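Long-range contact in leucine aminopeptidase (PDB 5GNE), which probably removes amino-terminal residues from peptides as a zinc-dependent aminopeptidase with a peptidase family M28 domain: residues D8-L20 and T47-A61. Sequence-based numbering, arbitrary orientation.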
ATOM      1  N   ASP A   8     -16.240  -5.782  15.325  1.00 51.71           N
ATOM      2  CA  ASP A   8     -15.313  -6.080  14.267  1.00 50.37           C
ATOM      3  C   ASP A   8     -14.878  -7.515  14.394  1.00 50.44           C
ATOM      4  O   ASP A   8     -14.730  -8.046  15.498  1.00 47.02           O
ATOM      5  CB  ASP A   8     -14.102  -5.155  14.327  1.00 55.72           C
ATOM      6  CG  ASP A   8     -14.481  -3.703  14.168  1.00 73.12           C
ATOM      7  OD1 ASP A   8     -14.666  -3.280  13.014  1.00 70.62           O
ATOM      8  OD2 ASP A   8     -14.618  -2.993  15.189  1.00 86.06           O
ATOM      9  N   ARG A   9     -14.701  -8.152  13.251  1.00 40.04           N
ATOM     10  CA  ARG A   9     -14.121  -9.467  13.248  1.00 35.80           C
ATOM     11  C   ARG A   9     -12.742  -9.369  12.634  1.00 38.08           C
ATOM     12  O   ARG A   9     -12.578  -8.985  11.471  1.00 35.03           O
ATOM     13  CB  ARG A   9     -15.015 -10.460  12.506  1.00 33.93           C
ATOM     14  CG  ARG A   9     -16.350 -10.654  13.222  1.00 38.07           C
ATOM     15  CD  ARG A   9     -17.205 -11.743  12.567  1.00 36.17           C
ATOM     16  NE  ARG A   9     -17.841 -11.276  11.347  1.00 37.53           N
ATOM     17  CZ  ARG A   9     -18.677 -12.016  10.643  1.00 42.75           C
ATOM     18  NH1 ARG A   9     -18.933 -13.257  11.043  1.00 45.48           N
ATOM     19  NH2 ARG A   9     -19.240 -11.530   9.545  1.00 36.31           N
ATOM     20  N   ILE A  10     -11.737  -9.711  13.434  1.00 33.99           N
ATOM     21  CA  ILE A  10     -10.347  -9.499  13.028  1.00 30.51           C
ATOM     22  C   ILE A  10      -9.526 -10.721  13.342  1.00 39.08           C
ATOM     23  O   ILE A  10      -9.895 -11.536  14.193  1.00 41.23           O
ATOM     24  CB  ILE A  10      -9.701  -8.292  13.726  1.00 32.23           C
ATOM     25  CG1 ILE A  10      -9.573  -8.526  15.231  1.00 36.24           C
ATOM     26  CG2 ILE A  10     -10.515  -7.036  13.527  1.00 29.74           C
ATOM     27  CD1 ILE A  10      -8.910  -7.349  15.922  1.00 39.09           C
ATOM     28  N   ILE A  11      -8.407 -10.844  12.633  1.00 34.01           N
ATOM     29  CA  ILE A  11      -7.464 -11.923  12.880  1.00 31.18           C
ATOM     30  C   ILE A  11      -6.212 -11.325  13.504  1.00 33.65           C
ATOM     31  O   ILE A  11      -5.668 -10.345  13.006  1.00 32.74           O
ATOM     32  CB  ILE A  11      -7.140 -12.681  11.587  1.00 34.20           C
ATOM     33  CG1 ILE A  11      -8.397 -13.435  11.131  1.00 36.00           C
ATOM     34  CG2 ILE A  11      -5.976 -13.654  11.789  1.00 28.03           C
ATOM     35  CD1 ILE A  11      -8.261 -13.991   9.749  1.00 38.86           C
ATOM     36  N   VAL A  12      -5.809 -11.868  14.644  1.00 32.64           N
ATOM     37  CA  VAL A  12      -4.618 -11.418  15.364  1.00 32.02           C
ATOM     38  C   VAL A  12      -3.688 -12.560  15.741  1.00 34.39           C
ATOM     39  O   VAL A  12      -4.107 -13.690  15.873  1.00 41.22           O
ATOM     40  CB  VAL A  12      -5.004 -10.685  16.634  1.00 35.31           C
ATOM     41  CG1 VAL A  12      -5.794  -9.424  16.270  1.00 32.24           C
ATOM     42  CG2 VAL A  12      -5.827 -11.619  17.516  1.00 28.76           C
ATOM     43  N   SER A  13      -2.410 -12.255  15.943  1.00 41.02           N
ATOM     44  CA  SER A  13      -1.472 -13.245  16.509  1.00 34.97           C
ATOM     45  C   SER A  13      -1.962 -13.667  17.886  1.00 36.40           C
ATOM     46  O   SER A  13      -2.624 -12.896  18.595  1.00 34.80           O
ATOM     47  CB  SER A  13      -0.084 -12.677  16.649  1.00 30.51           C
ATOM     48  OG  SER A  13      -0.117 -11.737  17.709  1.00 45.32           O
ATOM     49  N   ASN A  14      -1.658 -14.889  18.277  1.00 31.62           N
ATOM     50  CA  ASN A  14      -2.012 -15.294  19.631  1.00 32.63           C
ATOM     51  C   ASN A  14      -1.433 -14.362  20.689  1.00 33.07           C
ATOM     52  O   ASN A  14      -2.043 -14.125  21.734  1.00 39.34           O
ATOM     53  CB  ASN A  14      -1.632 -16.744  19.846  1.00 34.16           C
ATOM     54  CG  ASN A  14      -2.582 -17.685  19.110  1.00 36.56           C
ATOM     55  OD1 ASN A  14      -3.674 -17.269  18.701  1.00 40.15           O
ATOM     56  ND2 ASN A  14      -2.179 -18.918  18.910  1.00 37.53           N
ATOM     57  N   CYS A  15      -0.283 -13.782  20.377  1.00 38.76           N
ATOM     58  CA  CYS A  15       0.334 -12.763  21.208  1.00 39.07           C
ATOM     59  C   CYS A  15      -0.626 -11.626  21.509  1.00 33.86           C
ATOM     60  O   CYS A  15      -0.876 -11.274  22.647  1.00 52.91           O
ATOM     61  CB  CYS A  15       1.598 -12.222  20.523  1.00 39.53           C
ATOM     62  SG  CYS A  15       2.531 -11.041  21.487  1.00 67.03           S
ATOM     63  N   LEU A  16      -1.170 -11.045  20.464  1.00 40.88           N
ATOM     64  CA  LEU A  16      -2.121  -9.954  20.614  1.00 38.02           C
ATOM     65  C   LEU A  16      -3.417 -10.448  21.266  1.00 37.25           C
ATOM     66  O   LEU A  16      -4.026  -9.739  22.063  1.00 40.29           O
ATOM     67  CB  LEU A  16      -2.396  -9.351  19.254  1.00 48.31           C
ATOM     68  CG  LEU A  16      -2.977  -7.949  19.131  1.00 54.09           C
ATOM     69  CD1 LEU A  16      -2.391  -7.086  20.229  1.00 43.50           C
ATOM     70  CD2 LEU A  16      -2.637  -7.418  17.740  1.00 46.05           C
ATOM     71  N   TYR A  17      -3.832 -11.673  20.957  1.00 39.18           N
ATOM     72  CA  TYR A  17      -5.061 -12.194  21.558  1.00 41.45           C
ATOM     73  C   TYR A  17      -5.019 -12.168  23.080  1.00 49.34           C
ATOM     74  O   TYR A  17      -5.988 -11.754  23.723  1.00 46.02           O
ATOM     75  CB  TYR A  17      -5.359 -13.614  21.101  1.00 40.92           C
ATOM     76  CG  TYR A  17      -6.542 -14.201  21.837  1.00 41.48           C
ATOM     77  CD1 TYR A  17      -7.816 -13.643  21.695  1.00 49.67           C
ATOM     78  CD2 TYR A  17      -6.398 -15.296  22.692  1.00 42.66           C
ATOM     79  CE1 TYR A  17      -8.924 -14.163  22.377  1.00 42.01           C
ATOM     80  CE2 TYR A  17      -7.509 -15.832  23.381  1.00 44.15           C
ATOM     81  CZ  TYR A  17      -8.761 -15.255  23.212  1.00 43.04           C
ATOM     82  OH  TYR A  17      -9.869 -15.765  23.872  1.00 46.29           O
ATOM     83  N   GLU A  18      -3.907 -12.623  23.658  1.00 49.74           N
ATOM     84  CA  GLU A  18      -3.809 -12.703  25.112  1.00 51.31           C
ATOM     85  C   GLU A  18      -3.934 -11.326  25.754  1.00 48.15           C
ATOM     86  O   GLU A  18      -4.382 -11.215  26.892  1.00 56.69           O
ATOM     87  CB  GLU A  18      -2.503 -13.375  25.538  1.00 39.99           C
ATOM     88  CG  GLU A  18      -2.427 -14.820  25.069  1.00 42.18           C
ATOM     89  CD  GLU A  18      -3.471 -15.713  25.737  1.00 50.66           C
ATOM     90  OE1 GLU A  18      -3.809 -15.455  26.904  1.00 63.30           O
ATOM     91  OE2 GLU A  18      -3.944 -16.677  25.108  1.00 52.23           O
ATOM     92  N   GLN A  19      -3.555 -10.283  25.020  1.00 45.12           N
ATOM     93  CA  GLN A  19      -3.763  -8.905  25.477  1.00 46.47           C
ATOM     94  C   GLN A  19      -5.215  -8.418  25.298  1.00 56.39           C
ATOM     95  O   GLN A  19      -5.588  -7.363  25.807  1.00 69.79           O
ATOM     96  CB  GLN A  19      -2.825  -7.944  24.726  1.00 51.80           C
ATOM     97  CG  GLN A  19      -1.333  -8.226  24.896  1.00 63.75           C
ATOM     98  CD  GLN A  19      -0.933  -8.342  26.347  1.00 69.30           C
ATOM     99  OE1 GLN A  19      -1.294  -7.499  27.169  1.00 74.62           O
ATOM    100  NE2 GLN A  19      -0.239  -9.426  26.684  1.00 65.98           N
ATOM    101  N   LEU A  20      -6.026  -9.161  24.555  1.00 48.71           N
ATOM    102  CA  LEU A  20      -7.371  -8.695  24.207  1.00 52.28           C
ATOM    103  C   LEU A  20      -8.471  -9.612  24.716  1.00 54.21           C
ATOM    104  O   LEU A  20      -9.657  -9.307  24.544  1.00 60.57           O
ATOM    105  CB  LEU A  20      -7.525  -8.538  22.687  1.00 49.41           C
ATOM    106  CG  LEU A  20      -6.687  -7.441  22.050  1.00 46.94           C
ATOM    107  CD1 LEU A  20      -6.771  -7.537  20.540  1.00 42.90           C
ATOM    108  CD2 LEU A  20      -7.155  -6.095  22.539  1.00 46.44           C
ATOM    109  N   THR A  47      -4.331  -0.424  22.625  1.00 62.02           N
ATOM    110  CA  THR A  47      -3.682  -1.695  22.918  1.00 56.87           C
ATOM    111  C   THR A  47      -3.057  -2.242  21.647  1.00 47.59           C
ATOM    112  O   THR A  47      -1.897  -2.647  21.616  1.00 43.88           O
ATOM    113  CB  THR A  47      -4.664  -2.728  23.471  1.00 62.29           C
ATOM    114  OG1 THR A  47      -5.373  -2.161  24.580  1.00 69.99           O
ATOM    115  CG2 THR A  47      -3.916  -3.989  23.920  1.00 45.61           C
ATOM    116  N   LEU A  48      -3.844  -2.250  20.586  1.00 45.20           N
ATOM    117  CA  LEU A  48      -3.346  -2.709  19.305  1.00 47.24           C
ATOM    118  C   LEU A  48      -2.079  -1.969  18.929  1.00 47.87           C
ATOM    119  O   LEU A  48      -1.087  -2.579  18.542  1.00 50.62           O
ATOM    120  CB  LEU A  48      -4.406  -2.529  18.223  1.00 45.91           C
ATOM    121  CG  LEU A  48      -5.607  -3.459  18.435  1.00 41.74           C
ATOM    122  CD1 LEU A  48      -6.788  -3.058  17.553  1.00 38.77           C
ATOM    123  CD2 LEU A  48      -5.210  -4.915  18.208  1.00 37.39           C
ATOM    124  N   GLN A  49      -2.069  -0.658  19.132  1.00 55.23           N
ATOM    125  CA  GLN A  49      -0.937   0.130  18.670  1.00 48.99           C
ATOM    126  C   GLN A  49       0.270  -0.147  19.528  1.00 48.56           C
ATOM    127  O   GLN A  49       1.388  -0.238  19.051  1.00 60.89           O
ATOM    128  CB  GLN A  49      -1.270   1.629  18.703  1.00 53.40           C
ATOM    129  CG  GLN A  49      -2.118   2.120  17.545  1.00 70.43           C
ATOM    130  CD  GLN A  49      -1.768   1.465  16.221  1.00 88.24           C
ATOM    131  OE1 GLN A  49      -0.624   1.503  15.772  1.00 99.08           O
ATOM    132  NE2 GLN A  49      -2.765   0.854  15.589  1.00 95.41           N
ATOM    133  N   LYS A  50       0.035  -0.285  20.816  1.00 52.19           N
ATOM    134  CA  LYS A  50       1.115  -0.482  21.762  1.00 53.27           C
ATOM    135  C   LYS A  50       1.753  -1.876  21.645  1.00 54.64           C
ATOM    136  O   LYS A  50       2.961  -2.021  21.848  1.00 54.37           O
ATOM    137  CB  LYS A  50       0.557  -0.232  23.167  1.00 60.90           C
ATOM    138  CG  LYS A  50       1.525  -0.274  24.329  1.00 69.28           C
ATOM    139  CD  LYS A  50       0.736   0.052  25.609  1.00 82.59           C
ATOM    140  CE  LYS A  50       1.249  -0.698  26.835  1.00 93.77           C
ATOM    141  NZ  LYS A  50       0.298  -0.607  27.983  1.00 96.21           N
ATOM    142  N   MET A  51       0.961  -2.890  21.281  1.00 50.78           N
ATOM    143  CA  MET A  51       1.481  -4.251  21.162  1.00 42.26           C
ATOM    144  C   MET A  51       2.016  -4.565  19.771  1.00 43.90           C
ATOM    145  O   MET A  51       2.662  -5.594  19.574  1.00 43.35           O
ATOM    146  CB  MET A  51       0.407  -5.270  21.542  1.00 46.38           C
ATOM    147  CG  MET A  51      -0.047  -5.172  23.012  1.00 61.20           C
ATOM    148  SD  MET A  51       1.321  -5.217  24.207  1.00 76.06           S
ATOM    149  CE  MET A  51       1.989  -6.828  23.851  1.00 54.66           C
ATOM    150  N   ARG A  52       1.777  -3.669  18.817  1.00 40.20           N
ATOM    151  CA  ARG A  52       2.162  -3.915  17.427  1.00 44.19           C
ATOM    152  C   ARG A  52       3.645  -4.302  17.173  1.00 51.39           C
ATOM    153  O   ARG A  52       3.907  -5.202  16.376  1.00 52.78           O
ATOM    154  CB  ARG A  52       1.780  -2.707  16.564  1.00 33.23           C
ATOM    155  CG  ARG A  52       1.992  -2.943  15.087  1.00 33.16           C
ATOM    156  CD  ARG A  52       1.326  -1.877  14.264  1.00 50.56           C
ATOM    157  NE  ARG A  52       1.605  -2.038  12.840  1.00 64.19           N
ATOM    158  CZ  ARG A  52       1.036  -1.304  11.887  1.00 66.85           C
ATOM    159  NH1 ARG A  52       0.132  -0.376  12.209  1.00 49.08           N
ATOM    160  NH2 ARG A  52       1.361  -1.507  10.615  1.00 71.12           N
ATOM    161  N   PRO A  53       4.613  -3.635  17.825  1.00 49.00           N
ATOM    162  CA  PRO A  53       6.017  -4.068  17.630  1.00 52.90           C
ATOM    163  C   PRO A  53       6.304  -5.509  18.101  1.00 51.89           C
ATOM    164  O   PRO A  53       7.102  -6.225  17.503  1.00 43.27           O
ATOM    165  CB  PRO A  53       6.820  -3.081  18.487  1.00 36.97           C
ATOM    166  CG  PRO A  53       5.938  -1.919  18.677  1.00 41.59           C
ATOM    167  CD  PRO A  53       4.528  -2.471  18.727  1.00 48.60           C
ATOM    168  N   VAL A  54       5.707  -5.883  19.221  1.00 48.17           N
ATOM    169  CA  VAL A  54       5.864  -7.216  19.790  1.00 53.42           C
ATOM    170  C   VAL A  54       4.994  -8.263  19.092  1.00 56.34           C
ATOM    171  O   VAL A  54       5.458  -9.357  18.764  1.00 50.25           O
ATOM    172  CB  VAL A  54       5.551  -7.199  21.303  1.00 40.62           C
ATOM    173  CG1 VAL A  54       5.573  -8.579  21.864  1.00 53.62           C
ATOM    174  CG2 VAL A  54       6.555  -6.306  22.023  1.00 47.94           C
ATOM    175  N   CYS A  55       3.734  -7.908  18.867  1.00 53.19           N
ATOM    176  CA  CYS A  55       2.712  -8.870  18.496  1.00 43.21           C
ATOM    177  C   CYS A  55       2.218  -8.776  17.064  1.00 44.38           C
ATOM    178  O   CYS A  55       1.399  -9.596  16.646  1.00 42.78           O
ATOM    179  CB  CYS A  55       1.516  -8.723  19.429  1.00 39.15           C
ATOM    180  SG  CYS A  55       1.874  -9.135  21.145  1.00 80.62           S
ATOM    181  N   GLY A  56       2.647  -7.748  16.333  1.00 52.84           N
ATOM    182  CA  GLY A  56       2.260  -7.606  14.937  1.00 30.91           C
ATOM    183  C   GLY A  56       0.986  -6.820  14.743  1.00 37.46           C
ATOM    184  O   GLY A  56       0.258  -6.508  15.679  1.00 37.60           O
ATOM    185  N   ASN A  57       0.687  -6.533  13.490  1.00 49.26           N
ATOM    186  CA  ASN A  57      -0.532  -5.839  13.145  1.00 42.30           C
ATOM    187  C   ASN A  57      -1.683  -6.837  13.095  1.00 41.54           C
ATOM    188  O   ASN A  57      -1.468  -8.021  13.247  1.00 39.46           O
ATOM    189  CB  ASN A  57      -0.359  -5.120  11.808  1.00 39.33           C
ATOM    190  CG  ASN A  57      -1.418  -4.083  11.577  1.00 39.62           C
ATOM    191  OD1 ASN A  57      -2.007  -3.573  12.526  1.00 42.37           O
ATOM    192  ND2 ASN A  57      -1.665  -3.759  10.317  1.00 45.06           N
ATOM    193  N   TYR A  58      -2.901  -6.354  12.892  1.00 38.65           N
ATOM    194  CA  TYR A  58      -4.046  -7.238  12.732  1.00 46.52           C
ATOM    195  C   TYR A  58      -4.695  -7.089  11.362  1.00 42.49           C
ATOM    196  O   TYR A  58      -4.497  -6.102  10.667  1.00 43.68           O
ATOM    197  CB  TYR A  58      -5.087  -6.957  13.808  1.00 39.46           C
ATOM    198  CG  TYR A  58      -5.770  -5.621  13.667  1.00 40.05           C
ATOM    199  CD1 TYR A  58      -5.142  -4.448  14.081  1.00 32.77           C
ATOM    200  CD2 TYR A  58      -7.057  -5.542  13.208  1.00 30.69           C
ATOM    201  CE1 TYR A  58      -5.771  -3.240  13.987  1.00 32.37           C
ATOM    202  CE2 TYR A  58      -7.710  -4.330  13.119  1.00 33.30           C
ATOM    203  CZ  TYR A  58      -7.070  -3.190  13.508  1.00 42.24           C
ATOM    204  OH  TYR A  58      -7.732  -1.989  13.405  1.00 46.65           O
ATOM    205  N   LEU A  59      -5.466  -8.092  10.976  1.00 41.86           N
ATOM    206  CA  LEU A  59      -6.157  -8.050   9.699  1.00 36.24           C
ATOM    207  C   LEU A  59      -7.653  -7.942   9.951  1.00 33.64           C
ATOM    208  O   LEU A  59      -8.213  -8.753  10.665  1.00 34.39           O
ATOM    209  CB  LEU A  59      -5.844  -9.307   8.898  1.00 34.99           C
ATOM    210  CG  LEU A  59      -6.465  -9.462   7.505  1.00 39.25           C
ATOM    211  CD1 LEU A  59      -5.910  -8.419   6.515  1.00 30.04           C
ATOM    212  CD2 LEU A  59      -6.245 -10.888   7.012  1.00 35.82           C
ATOM    213  N   ASN A  60      -8.313  -6.940   9.401  1.00 37.49           N
ATOM    214  CA  ASN A  60      -9.755  -6.930   9.519  1.00 37.14           C
ATOM    215  C   ASN A  60     -10.350  -7.880   8.502  1.00 32.13           C
ATOM    216  O   ASN A  60     -10.098  -7.750   7.322  1.00 39.33           O
ATOM    217  CB  ASN A  60     -10.331  -5.534   9.333  1.00 30.67           C
ATOM    218  CG  ASN A  60     -11.799  -5.470   9.729  1.00 35.43           C
ATOM    219  OD1 ASN A  60     -12.602  -6.284   9.282  1.00 40.92           O
ATOM    220  ND2 ASN A  60     -12.147  -4.531  10.587  1.00 41.49           N
ATOM    221  N   ALA A  61     -11.166  -8.816   8.967  1.00 34.99           N
ATOM    222  CA  ALA A  61     -11.683  -9.876   8.097  1.00 33.80           C
ATOM    223  C   ALA A  61     -12.874  -9.442   7.269  1.00 42.24           C
ATOM    224  O   ALA A  61     -13.210 -10.117   6.293  1.00 39.56           O
ATOM    225  CB  ALA A  61     -12.064 -11.071   8.896  1.00 36.20           C
TER
HETATM  226  O   HOH W   1      -1.152  -9.626  15.256  1.00 42.03           O
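Leu16 projects from helix 14-20 into a hollow of helix 42-55 lined by Leu48, Met51 and Cys55. CG anti to the backbone N (chi1 -160°) carries the isobutyl group across to helix 42-55, where CD1 lies 3.6 Å from Met51 CB, while CD2 meets Leu48 CD2 at 3.6 Å, the two leucines crossing nearly perpendicularly. Leu48 CD2 fits into the notch between Leu16 CD2 and Leu20 CD1, the latter 3.8 Å from it. Further out, the doubly bent chain of Met51 curls so that CE and CG both rest on Gln19 CG. The axes of the short segments 14-20 and 47-55, 149° apart and 9.4 Å at closest approach, run roughly antiparallel.

At the other end of this pair the Cys15-Cys55 disulfide ties the start of one helix to the end of the other, and Val54 CG1 packs against Cys15 SG. Beside it, Ser13 OG gives its proton to a lone pair of Cys55 O (2.8 Å) and, as N-cap, accepts from Leu16 N. Water 1 spans the same junction, accepting from Ser13 N and donating to Cys55 O and Asn57 O.

Strand 8-13 runs antiparallel to 59-60. Ile11 N to Leu59 O (2.9 Å, 167° at hydrogen) and the reciprocal Leu59 N to Ile11 O mark a hydrogen-bonded pair, and Ala61 N to Arg9 O extends the ladder. On the face bearing Ile10, its CG2 and CD1 both approach Tyr58 CD2 from the same side, at 3.8 Å each, while Val12 CG1 packs against Tyr58 CB. The Tyr58 side chain lies about 7 Å from that of the zinc ligand Glu239, placing this edge of the four-stranded sheet near the metal site. Cys55 O thus takes both Ser13 OG and the water, and the adjacent disulfide covalently fixes the helix ends, consistent with a rigid junction.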